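Local coordinates for protein putative phosphohistidine phosphatase SixA (Agrobacterium tumefaciens, PDB 2RFL) that probably acts as a phosphohistidine phosphatase of the histidine phosphatase superfamily, removing phosphate from phosphorylated histidine, at residues A[15-20]-A[67-72]; A[42-47]-A[141-146]; A[121-126]-A[130-135]. All blocks are in the same frame, centred on the assembly; numbering follows the deposited sequence.

Interaction 1. Residues A[15-20]-A[67-72]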
loop_
_atom_site.group_PDB
_atom_site.type_symbol
_atom_site.label_atom_id
_atom_site.label_comp_id
_atom_site.label_asym_id
_atom_site.label_seq_id
_atom_site.Cartn_x
_atom_site.Cartn_y
_atom_site.Cartn_z
ATOM N N ARG A 15 0.900 -0.062 -3.489
ATOM C CA ARG A 15 1.159 0.996 -4.428
ATOM C C ARG A 15 -0.118 1.203 -5.226
ATOM O O ARG A 15 -0.837 0.248 -5.497
ATOM C CB ARG A 15 2.352 0.695 -5.312
ATOM C CG ARG A 15 2.712 1.892 -6.201
ATOM C CD ARG A 15 4.071 1.810 -6.839
ATOM N NE ARG A 15 4.168 2.834 -7.851
ATOM C CZ ARG A 15 4.842 2.690 -8.988
ATOM N NH1 ARG A 15 5.533 1.576 -9.221
ATOM N NH2 ARG A 15 4.843 3.665 -9.891
ATOM N N HIS A 16 -0.406 2.464 -5.553
ATOM C CA HIS A 16 -1.580 2.830 -6.304
ATOM C C HIS A 16 -1.497 2.118 -7.662
ATOM O O HIS A 16 -0.403 1.750 -8.118
ATOM C CB HIS A 16 -1.683 4.361 -6.472
ATOM C CG HIS A 16 -0.607 4.944 -7.337
ATOM N ND1 HIS A 16 -0.640 4.879 -8.718
ATOM C CD2 HIS A 16 0.562 5.547 -7.019
ATOM C CE1 HIS A 16 0.457 5.427 -9.209
ATOM N NE2 HIS A 16 1.195 5.851 -8.201
ATOM N N ALA A 17 -2.661 1.897 -8.268
ATOM C CA ALA A 17 -2.765 1.250 -9.560
ATOM C C ALA A 17 -2.215 2.167 -10.656
ATOM O O ALA A 17 -1.886 3.342 -10.372
ATOM C CB ALA A 17 -4.225 0.863 -9.827
ATOM N N LYS A 18 -2.108 1.624 -11.882
ATOM C CA LYS A 18 -1.586 2.356 -13.052
ATOM C C LYS A 18 -2.406 3.600 -13.373
ATOM O O LYS A 18 -3.636 3.538 -13.535
ATOM C CB LYS A 18 -1.458 1.445 -14.293
ATOM C CG LYS A 18 -0.786 2.113 -15.529
ATOM C CD LYS A 18 -0.527 1.171 -16.699
ATOM C CE LYS A 18 0.821 0.443 -16.589
ATOM N NZ LYS A 18 2.011 1.275 -16.152
ATOM N N ALA A 19 -1.698 4.721 -13.445
ATOM C CA ALA A 19 -2.277 6.021 -13.708
ATOM C C ALA A 19 -2.031 6.419 -15.140
ATOM O O ALA A 19 -1.111 5.925 -15.772
ATOM C CB ALA A 19 -1.698 7.055 -12.778
ATOM N N ALA A 20 -2.870 7.313 -15.639
ATOM C CA ALA A 20 -2.722 7.869 -16.971
ATOM C C ALA A 20 -1.963 9.188 -16.884
ATOM O O ALA A 20 -1.705 9.696 -15.786
ATOM C CB ALA A 20 -4.103 8.067 -17.621
ATOM N N ARG A 67 -6.944 7.560 -4.242
ATOM C CA ARG A 67 -8.318 7.556 -3.857
ATOM C C ARG A 67 -9.123 6.435 -4.565
ATOM O O ARG A 67 -9.747 5.617 -3.910
ATOM C CB ARG A 67 -8.871 8.954 -4.113
ATOM C CG ARG A 67 -8.479 9.908 -3.018
ATOM C CD ARG A 67 -9.304 11.169 -3.156
ATOM N NE ARG A 67 -9.195 12.073 -2.019
ATOM C CZ ARG A 67 -9.943 12.012 -0.906
ATOM N NH1 ARG A 67 -10.850 11.070 -0.747
ATOM N NH2 ARG A 67 -9.781 12.900 0.065
ATOM N N GLN A 68 -9.029 6.393 -5.902
ATOM C CA GLN A 68 -9.686 5.394 -6.740
ATOM C C GLN A 68 -9.087 4.018 -6.411
ATOM O O GLN A 68 -9.855 3.059 -6.199
ATOM C CB GLN A 68 -9.577 5.701 -8.241
ATOM C CG GLN A 68 -10.208 7.003 -8.743
ATOM C CD GLN A 68 -9.556 7.527 -10.077
ATOM O OE1 GLN A 68 -8.433 7.173 -10.469
ATOM N NE2 GLN A 68 -10.236 8.414 -10.707
ATOM N N THR A 69 -7.750 3.923 -6.310
ATOM C CA THR A 69 -7.164 2.647 -5.880
ATOM C C THR A 69 -7.923 2.137 -4.629
ATOM O O THR A 69 -8.453 1.025 -4.667
ATOM C CB THR A 69 -5.595 2.684 -5.664
ATOM O OG1 THR A 69 -4.937 3.210 -6.835
ATOM C CG2 THR A 69 -5.039 1.284 -5.412
ATOM N N THR A 70 -8.022 2.974 -3.579
ATOM C CA THR A 70 -8.686 2.652 -2.276
ATOM C C THR A 70 -10.164 2.233 -2.427
ATOM O O THR A 70 -10.567 1.228 -1.856
ATOM C CB THR A 70 -8.498 3.798 -1.181
ATOM O OG1 THR A 70 -7.165 3.755 -0.633
ATOM C CG2 THR A 70 -9.492 3.686 -0.040
ATOM N N GLN A 71 -10.936 2.996 -3.219
ATOM C CA GLN A 71 -12.277 2.633 -3.624
ATOM C C GLN A 71 -12.419 1.202 -4.181
ATOM O O GLN A 71 -13.453 0.561 -4.041
ATOM C CB GLN A 71 -12.843 3.682 -4.594
ATOM C CG GLN A 71 -13.003 5.091 -3.980
ATOM C CD GLN A 71 -13.369 6.211 -4.976
ATOM O OE1 GLN A 71 -13.766 5.955 -6.121
ATOM N NE2 GLN A 71 -13.222 7.472 -4.527
ATOM N N ALA A 72 -11.392 0.684 -4.829
ATOM C CA ALA A 72 -11.472 -0.724 -5.236
ATOM C C ALA A 72 -11.585 -1.653 -4.018
ATOM O O ALA A 72 -12.449 -2.478 -3.966
ATOM C CB ALA A 72 -10.336 -1.109 -6.156
#
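The hydroxyl oxygen of Thr-69 is held by two groups. Ala-17 N donates to Thr-69 OG1 over 3.0 Å in a nearly straight bond (166° at the hydrogen), and the same OG1 is hydrogen-bonded to Arg-65 O, one turn back in its own helix. The torsion of Thr-69 serves both: with OG1 beside the backbone N and anti to the carbonyl carbon (chi1 -53°), the hydroxyl lies against the helix yet still faces the loop. The methyl branch comes in beside it, Thr-69 CG2 lying 3.8 Å from Ala-17 N, so both branches bear on the peptide between His-16 and Ala-17. His-16 CB also brushes Thr-69 OG1, at 3.5 Å.

The imidazole itself leads away from Thr-69. Its ND1 gives a hydrogen bond of 2.6 Å to Ala-17 O, which should restrain rotation of the ring. The bond is tilted, with the oxygen 17° out of the ring plane. Ala-17 is thus tied at N to the helix and at O to the histidine. Arg-15, His-16 and Ala-17 stand where the superfamily has its Arg-His-Gly signature, alanine replacing the glycine, and His-16 is probably the histidine that carries the phosphate. Thr-69 would then be a second-shell residue, helping to position the backbone of the probable catalytic histidine. Arg-15 points away from Thr-69 and bonds through NH1 to Phe-140 O; the His-16 ring meets that of His-115. The contact therefore sets the loop leaving strand 10-15 against helix 64-77, with Ala-41 of helix 35-51 packed on Ala-17.

Interaction 2. Residues A[42-47]-A[141-146]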
loop_
_atom_site.group_PDB
_atom_site.type_symbol
_atom_site.label_atom_id
_atom_site.label_comp_id
_atom_site.label_asym_id
_atom_site.label_seq_id
_atom_site.Cartn_x
_atom_site.Cartn_y
_atom_site.Cartn_z
ATOM N N GLU A 42 -8.718 -3.776 -8.996
ATOM C CA GLU A 42 -9.770 -4.772 -8.753
ATOM C C GLU A 42 -9.238 -6.219 -8.606
ATOM O O GLU A 42 -9.544 -6.865 -7.608
ATOM C CB GLU A 42 -10.919 -4.664 -9.758
ATOM C CG GLU A 42 -12.188 -5.307 -9.255
ATOM C CD GLU A 42 -13.397 -4.388 -9.362
ATOM O OE1 GLU A 42 -14.107 -4.471 -10.391
ATOM O OE2 GLU A 42 -13.618 -3.579 -8.424
ATOM N N ILE A 43 -8.440 -6.697 -9.565
ATOM C CA ILE A 43 -7.911 -8.064 -9.527
ATOM C C ILE A 43 -7.220 -8.291 -8.178
ATOM O O ILE A 43 -7.521 -9.245 -7.464
ATOM C CB ILE A 43 -6.939 -8.382 -10.736
ATOM C CG1 ILE A 43 -7.685 -8.651 -12.051
ATOM C CG2 ILE A 43 -6.067 -9.614 -10.453
ATOM C CD1 ILE A 43 -8.820 -7.686 -12.405
ATOM N N ILE A 44 -6.359 -7.356 -7.810
ATOM C CA ILE A 44 -5.538 -7.424 -6.591
ATOM C C ILE A 44 -6.337 -7.255 -5.272
ATOM O O ILE A 44 -6.228 -8.075 -4.381
ATOM C CB ILE A 44 -4.323 -6.432 -6.686
ATOM C CG1 ILE A 44 -3.453 -6.712 -7.936
ATOM C CG2 ILE A 44 -3.510 -6.367 -5.344
ATOM C CD1 ILE A 44 -2.753 -8.053 -7.998
ATOM N N ALA A 45 -7.132 -6.196 -5.157
ATOM C CA ALA A 45 -8.207 -6.141 -4.143
ATOM C C ALA A 45 -8.897 -7.515 -3.956
ATOM O O ALA A 45 -8.835 -8.062 -2.887
ATOM C CB ALA A 45 -9.192 -5.055 -4.464
ATOM N N ASP A 46 -9.469 -8.096 -5.017
ATOM C CA ASP A 46 -10.058 -9.462 -4.993
ATOM C C ASP A 46 -9.189 -10.630 -4.498
ATOM O O ASP A 46 -9.669 -11.506 -3.779
ATOM C CB ASP A 46 -10.626 -9.827 -6.364
ATOM C CG ASP A 46 -12.021 -9.304 -6.566
ATOM O OD1 ASP A 46 -12.574 -8.744 -5.592
ATOM O OD2 ASP A 46 -12.560 -9.455 -7.692
ATOM N N LEU A 47 -7.936 -10.655 -4.930
ATOM C CA LEU A 47 -6.975 -11.613 -4.434
ATOM C C LEU A 47 -6.913 -11.454 -2.914
ATOM O O LEU A 47 -6.850 -12.441 -2.201
ATOM C CB LEU A 47 -5.597 -11.393 -5.101
ATOM C CG LEU A 47 -4.696 -12.527 -5.639
ATOM C CD1 LEU A 47 -5.420 -13.844 -5.687
ATOM C CD2 LEU A 47 -4.149 -12.228 -7.036
ATOM N N PRO A 141 5.911 -2.565 -7.938
ATOM C CA PRO A 141 4.972 -2.278 -9.016
ATOM C C PRO A 141 3.637 -1.621 -8.564
ATOM O O PRO A 141 3.326 -1.581 -7.362
ATOM C CB PRO A 141 4.731 -3.672 -9.628
ATOM C CG PRO A 141 4.915 -4.637 -8.477
ATOM C CD PRO A 141 5.980 -4.015 -7.626
ATOM N N THR A 142 2.873 -1.113 -9.535
ATOM C CA THR A 142 1.574 -0.508 -9.274
ATOM C C THR A 142 0.555 -1.534 -8.864
ATOM O O THR A 142 0.451 -2.583 -9.471
ATOM C CB THR A 142 0.979 0.221 -10.491
ATOM O OG1 THR A 142 0.880 -0.678 -11.612
ATOM C CG2 THR A 142 1.774 1.480 -10.814
ATOM N N SER A 143 -0.238 -1.197 -7.864
ATOM C CA SER A 143 -1.138 -2.162 -7.171
ATOM C C SER A 143 -0.464 -3.423 -6.651
ATOM O O SER A 143 -1.129 -4.456 -6.526
ATOM C CB SER A 143 -2.377 -2.526 -7.976
ATOM O OG SER A 143 -3.307 -3.079 -7.059
ATOM N N GLY A 144 0.846 -3.305 -6.338
ATOM C CA GLY A 144 1.623 -4.339 -5.631
ATOM C C GLY A 144 1.318 -4.272 -4.140
ATOM O O GLY A 144 1.282 -3.200 -3.553
ATOM N N LEU A 145 1.048 -5.413 -3.529
ATOM C CA LEU A 145 0.720 -5.473 -2.094
ATOM C C LEU A 145 1.659 -6.372 -1.273
ATOM O O LEU A 145 1.609 -7.600 -1.366
ATOM C CB LEU A 145 -0.718 -5.921 -1.893
ATOM C CG LEU A 145 -1.243 -6.287 -0.508
ATOM C CD1 LEU A 145 -1.555 -4.996 0.279
ATOM C CD2 LEU A 145 -2.488 -7.222 -0.620
ATOM N N ALA A 146 2.482 -5.732 -0.446
ATOM C CA ALA A 146 3.310 -6.391 0.521
ATOM C C ALA A 146 2.472 -6.633 1.767
ATOM O O ALA A 146 1.737 -5.744 2.220
ATOM C CB ALA A 146 4.424 -5.520 0.834
#
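A type II beta turn, Pro-141 to Gly-144, leads into strand 145-149, and its third residue, Ser-143, packs against Ile-44 of helix 35-51. The turn is closed by Gly-144 N bonding to Pro-141 O at 3.2 Å. Ser-143 takes positive backbone angles (phi 53°, psi 28°), as the third position of such a turn does, and its side chain projects toward the helix.

Ile-44 meets the serine through its branch point, CB, and the two carbons attached to it, CG1 and CG2. Its CG2 approaches Ser-143 O at 3.3 Å, and its CG1 reaches the same oxygen at 3.5 Å, so the two branches straddle the carbonyl. CG2 stands anti to the backbone N, and CG1 lies beside that N and anti to the carbonyl carbon (chi1 -57°), which points both arms at the turn. Between them, Ile-44 CB lies 3.5 Å from Ser-143 OG. That hydroxyl is buried against hydrocarbon and has no hydrogen-bond partner in the model, an arrangement that probably costs some energy. The only apolar side-chain contact between the segments is a loose one: Ile-44 CG2 is 4.5 Å from Leu-145 CB, where the chain enters the strand.

Neighbouring residues of helix 35-51 extend the grip on the turn: Glu-40 OE1 is hydrogen-bonded to Thr-142 OG1, and Ala-41 touches Ser-143. Leu-145 also touches Tyr-12 of strand 10-15 and Trp-73 of helix 64-77. A helix laid by its apolar side chains over the end of an internal strand, with other helices across the sheet, is the layering of the alpha-beta-alpha sandwich built by the histidine phosphatases.

Interaction 3. Residues A[121-126]-A[130-135]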
loop_
_atom_site.group_PDB
_atom_site.type_symbol
_atom_site.label_atom_id
_atom_site.label_comp_id
_atom_site.label_asym_id
_atom_site.label_seq_id
_atom_site.Cartn_x
_atom_site.Cartn_y
_atom_site.Cartn_z
ATOM N N ALA A 121 10.724 2.555 -0.497
ATOM C CA ALA A 121 11.629 2.847 0.631
ATOM C C ALA A 121 11.154 2.308 1.989
ATOM O O ALA A 121 11.934 1.796 2.777
ATOM C CB ALA A 121 11.918 4.313 0.713
ATOM N N THR A 122 9.863 2.404 2.231
ATOM C CA THR A 122 9.233 1.824 3.389
ATOM C C THR A 122 9.402 0.318 3.518
ATOM O O THR A 122 9.702 -0.191 4.605
ATOM C CB THR A 122 7.755 2.199 3.396
ATOM O OG1 THR A 122 7.648 3.590 3.038
ATOM C CG2 THR A 122 7.164 1.959 4.768
ATOM N N LEU A 123 9.203 -0.409 2.428
ATOM C CA LEU A 123 9.401 -1.864 2.482
ATOM C C LEU A 123 10.854 -2.155 2.730
ATOM O O LEU A 123 11.177 -3.008 3.559
ATOM C CB LEU A 123 8.922 -2.525 1.184
ATOM C CG LEU A 123 9.022 -4.038 0.996
ATOM C CD1 LEU A 123 8.300 -4.750 2.143
ATOM C CD2 LEU A 123 8.462 -4.461 -0.375
ATOM N N GLU A 124 11.731 -1.422 2.032
ATOM C CA GLU A 124 13.168 -1.583 2.176
ATOM C C GLU A 124 13.548 -1.411 3.658
ATOM O O GLU A 124 14.221 -2.262 4.230
ATOM C CB GLU A 124 13.968 -0.632 1.232
ATOM C CG GLU A 124 15.478 -0.949 1.147
ATOM C CD GLU A 124 16.390 0.182 0.589
ATOM O OE1 GLU A 124 15.934 1.331 0.338
ATOM O OE2 GLU A 124 17.602 -0.100 0.413
ATOM N N ALA A 125 13.072 -0.320 4.267
ATOM C CA ALA A 125 13.312 0.005 5.689
ATOM C C ALA A 125 13.017 -1.140 6.616
ATOM O O ALA A 125 13.691 -1.297 7.619
ATOM C CB ALA A 125 12.481 1.204 6.100
HETATM N N MSE A 126 12.015 -1.941 6.250
HETATM C CA MSE A 126 11.473 -3.026 7.064
HETATM C C MSE A 126 12.111 -4.406 6.805
HETATM O O MSE A 126 12.281 -5.163 7.727
HETATM C CB MSE A 126 9.952 -3.118 6.889
HETATM C CG MSE A 126 9.135 -1.862 7.161
HETATM SE SE MSE A 126 7.213 -2.030 6.563
HETATM C CE MSE A 126 6.667 -0.280 7.139
ATOM N N ASP A 130 18.615 -6.447 0.496
ATOM C CA ASP A 130 18.863 -7.792 -0.034
ATOM C C ASP A 130 17.587 -8.583 -0.300
ATOM O O ASP A 130 17.462 -9.250 -1.335
ATOM C CB ASP A 130 19.787 -8.597 0.881
ATOM C CG ASP A 130 21.160 -7.981 1.014
ATOM O OD1 ASP A 130 21.749 -7.646 -0.022
ATOM O OD2 ASP A 130 21.646 -7.828 2.154
ATOM N N LEU A 131 16.656 -8.517 0.648
ATOM C CA LEU A 131 15.386 -9.211 0.499
ATOM C C LEU A 131 14.447 -8.527 -0.454
ATOM O O LEU A 131 13.851 -9.185 -1.303
ATOM C CB LEU A 131 14.734 -9.491 1.840
ATOM C CG LEU A 131 15.315 -10.829 2.207
ATOM C CD1 LEU A 131 14.904 -11.181 3.609
ATOM C CD2 LEU A 131 14.819 -11.840 1.111
ATOM N N LEU A 132 14.341 -7.209 -0.327
ATOM C CA LEU A 132 13.714 -6.400 -1.350
ATOM C C LEU A 132 14.114 -6.874 -2.751
ATOM O O LEU A 132 13.245 -7.265 -3.516
ATOM C CB LEU A 132 14.060 -4.912 -1.174
ATOM C CG LEU A 132 13.128 -3.798 -1.697
ATOM C CD1 LEU A 132 12.600 -4.049 -3.109
ATOM C CD2 LEU A 132 12.015 -3.602 -0.725
ATOM N N HIS A 133 15.415 -6.843 -3.062
ATOM C CA HIS A 133 15.962 -7.351 -4.337
ATOM C C HIS A 133 15.488 -8.761 -4.750
ATOM O O HIS A 133 15.001 -8.945 -5.865
ATOM C CB HIS A 133 17.491 -7.304 -4.318
ATOM C CG HIS A 133 18.091 -6.372 -5.328
ATOM N ND1 HIS A 133 17.906 -5.006 -5.293
ATOM C CD2 HIS A 133 18.905 -6.610 -6.386
ATOM C CE1 HIS A 133 18.560 -4.447 -6.299
ATOM N NE2 HIS A 133 19.180 -5.399 -6.973
ATOM N N ALA A 134 15.631 -9.737 -3.847
ATOM C CA ALA A 134 15.209 -11.129 -4.060
ATOM C C ALA A 134 13.710 -11.278 -4.319
ATOM O O ALA A 134 13.272 -12.222 -4.975
ATOM C CB ALA A 134 15.612 -11.981 -2.886
ATOM N N ALA A 135 12.924 -10.347 -3.789
ATOM C CA ALA A 135 11.482 -10.403 -3.918
ATOM C C ALA A 135 11.060 -9.654 -5.173
ATOM O O ALA A 135 10.204 -10.106 -5.943
ATOM C CB ALA A 135 10.821 -9.821 -2.687
#
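Leu-132 extends its CG anti to the backbone N (chi1 -154°), and Leu-123 does likewise (chi1 -180°), so each side chain reaches across from its helix to meet the other at a slant. The touching atom on one side is a single methyl. Leu-132 CD2 lies 3.5 Å from Leu-123 CG, with the CB and CD2 of Leu-123 close behind; the methyl rests against the branch point of the leucine rather than meeting a methyl end alone. It also comes within 3.5 Å of Glu-124 N, resting on the peptide that joins Leu-123 to Glu-124.

The segments belong to consecutive helices, 118-127 and 129-135, which are joined by a very short link and come side by side here: the nearest CA atoms, those of Glu-124 and Leu-132, are 6.0 Å apart. Glu-124 contributes its aliphatic base, CB lying 4.1 Å from Leu-132 CD2, and forms the outer margin of the patch. Its extended chain carries the carboxylate away from both leucines.

Beyond the pair, Leu-123 packs inward onto Leu-13 and Leu-148 of the central sheet and onto Phe-140, which puts Leu-132 in a second layer outside it.

Interactions 1 and 2 adjoin, their centres 10 Å apart, and meet where strand 10-15 ends. His-16 O is 3.0 Å from Ser-143 N and Arg-15 N is 3.2 Å from Gly-144 O, both probable hydrogen bonds, so the turn of interaction 2 runs beside the loop bearing the probable phosphate-carrying histidine of interaction 1. Interaction 3 lies across the sheet: Leu-13 faces Leu-123, whereas Tyr-12 faces Leu-145. It touches interaction 2 through Ala-146 CB and Leu-123 CD1, 4.2 Å apart, although the centres are 18 Å apart. Interaction 3 does not touch interaction 1: nearest atoms are about 9 Å apart and centres 22 Å, on opposite sides of the chain's centre.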